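PDB 2PSB: putative lipoprotein YerB from Bacillus subtilis, which is of unknown function but interacts with PcrA and is probably anchored to the cell membrane as a lipoprotein. Local coordinates for residues 61-66 with 191-196. Numbering follows the deposited sequence.
Sequences EGQITR and NNVTNL
Apolar contact between Q63 and V193 forms the outer part of this interface. The CG2 methyl of V193 abuts the aliphatic part of the glutamine, 3.4 Å from Q63 CG and 3.5 Å from Q63 CB. V193 presents this methyl because CG2 lies between its own backbone N and carbonyl carbon (chi1 -59°), while Q63 bends at chi2 and offers the flank of its methylenes at an oblique angle. V193 is exposed and Q63 partly so, which puts this contact at the solvent-facing side of the interface.

Residues 61-66 reverse direction through a type II' beta turn from E61 to I64, closed by the bond from I64 N to E61 O (2.8 Å). G62 follows E61 as the first of the turn's two central residues, with a positive phi (56°) that glycine adopts readily. The turn belongs to a beta-hairpin, joining the antiparallel strands 54-59 and 65-71; the facing residues 191-196 run from the loop after strand 183-187 into strand 196-202 of a separate antiparallel sheet. The contact therefore brings the hairpin end, in the DUF3048 N-terminal family region, against a connection in the C-terminal one.

Deeper in, N195 is the polar element. With CG anti to the backbone N (chi1 -169°), its buried side chain extends toward the hairpin, and the terminal amide lies close to the Q63 carbonyl, N195 CG being 4.1 Å from Q63 O. T65 approaches the same amide obliquely with its CG2 methyl, adding van der Waals contact, whereas its hydroxyl is engaged elsewhere: OG1 is hydrogen-bonded to N39 ND2 and to E57 OE1. Backbone pairing of N195 with Y188, which also lies against the T65 side chain, joins the end of the connection to the residue just past strand 183-187.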
# COMPACT_ATOMS: atom_id res chain seq x y z
N GLU A 61 -12.29 -1.30 7.47
CA GLU A 61 -13.44 -1.86 8.18
C GLU A 61 -13.25 -1.79 9.71
O GLU A 61 -12.42 -2.50 10.28
CB GLU A 61 -13.62 -3.33 7.75
CG GLU A 61 -14.95 -3.98 8.12
CD GLU A 61 -16.10 -3.57 7.21
OE1 GLU A 61 -17.12 -4.30 7.19
OE2 GLU A 61 -16.00 -2.52 6.54
N GLY A 62 -14.02 -0.94 10.37
CA GLY A 62 -13.91 -0.81 11.81
C GLY A 62 -12.51 -0.49 12.28
O GLY A 62 -11.94 0.53 11.90
N GLN A 63 -11.94 -1.36 13.11
CA GLN A 63 -10.59 -1.13 13.59
C GLN A 63 -9.59 -1.97 12.81
O GLN A 63 -8.46 -2.18 13.25
CB GLN A 63 -10.48 -1.44 15.09
CG GLN A 63 -9.47 -0.57 15.82
CD GLN A 63 -9.86 0.91 15.81
OE1 GLN A 63 -9.00 1.79 15.86
NE2 GLN A 63 -11.16 1.18 15.76
N ILE A 64 -10.01 -2.47 11.65
CA ILE A 64 -9.14 -3.29 10.82
C ILE A 64 -8.57 -2.43 9.70
O ILE A 64 -9.28 -1.60 9.11
CB ILE A 64 -9.91 -4.49 10.22
CG1 ILE A 64 -10.31 -5.46 11.33
CG2 ILE A 64 -9.05 -5.20 9.16
CD1 ILE A 64 -9.15 -6.27 11.92
N THR A 65 -7.29 -2.62 9.41
CA THR A 65 -6.62 -1.86 8.36
C THR A 65 -6.58 -2.68 7.08
O THR A 65 -6.78 -3.90 7.09
CB THR A 65 -5.18 -1.50 8.72
OG1 THR A 65 -4.46 -2.70 8.99
CG2 THR A 65 -5.14 -0.59 9.92
N ARG A 66 -6.29 -2.01 5.98
CA ARG A 66 -6.23 -2.65 4.68
C ARG A 66 -5.09 -2.04 3.90
O ARG A 66 -4.75 -0.87 4.10
CB ARG A 66 -7.56 -2.46 3.95
CG ARG A 66 -7.64 -3.12 2.59
CD ARG A 66 -8.96 -3.85 2.45
NE ARG A 66 -10.08 -2.96 2.69
CZ ARG A 66 -11.26 -3.36 3.17
NH1 ARG A 66 -12.23 -2.47 3.36
NH2 ARG A 66 -11.46 -4.63 3.48
N ASN A 191 -9.96 0.46 22.72
CA ASN A 191 -10.24 -0.07 24.05
C ASN A 191 -10.32 -1.59 24.18
O ASN A 191 -9.72 -2.16 25.09
CB ASN A 191 -11.54 0.55 24.58
CG ASN A 191 -11.33 1.95 25.13
OD1 ASN A 191 -10.95 2.87 24.40
ND2 ASN A 191 -11.57 2.11 26.42
N ASN A 192 -11.05 -2.25 23.29
CA ASN A 192 -11.18 -3.70 23.37
C ASN A 192 -10.44 -4.43 22.25
O ASN A 192 -9.86 -5.50 22.48
CB ASN A 192 -12.67 -4.09 23.38
CG ASN A 192 -13.48 -3.39 22.31
OD1 ASN A 192 -13.33 -2.19 22.08
ND2 ASN A 192 -14.35 -4.15 21.65
N VAL A 193 -10.44 -3.86 21.06
CA VAL A 193 -9.74 -4.48 19.93
C VAL A 193 -8.31 -3.97 19.84
O VAL A 193 -8.03 -2.82 20.16
CB VAL A 193 -10.45 -4.20 18.60
CG1 VAL A 193 -11.87 -4.74 18.65
CG2 VAL A 193 -10.45 -2.71 18.30
N THR A 194 -7.41 -4.84 19.41
CA THR A 194 -6.00 -4.48 19.28
C THR A 194 -5.52 -4.72 17.84
O THR A 194 -5.95 -5.66 17.17
CB THR A 194 -5.14 -5.30 20.27
OG1 THR A 194 -3.79 -4.80 20.27
CG2 THR A 194 -5.13 -6.77 19.90
N ASN A 195 -4.64 -3.84 17.38
CA ASN A 195 -4.06 -3.92 16.04
C ASN A 195 -2.72 -3.19 16.15
O ASN A 195 -2.64 -1.97 15.98
CB ASN A 195 -4.98 -3.23 15.03
CG ASN A 195 -4.57 -3.50 13.58
OD1 ASN A 195 -5.26 -3.07 12.65
ND2 ASN A 195 -3.47 -4.21 13.38
N LEU A 196 -1.67 -3.95 16.45
CA LEU A 196 -0.32 -3.41 16.63
C LEU A 196 0.63 -3.77 15.50
O LEU A 196 0.79 -4.94 15.16
CB LEU A 196 0.26 -3.91 17.96
CG LEU A 196 1.70 -3.56 18.31
CD1 LEU A 196 1.83 -2.05 18.58
CD2 LEU A 196 2.14 -4.36 19.54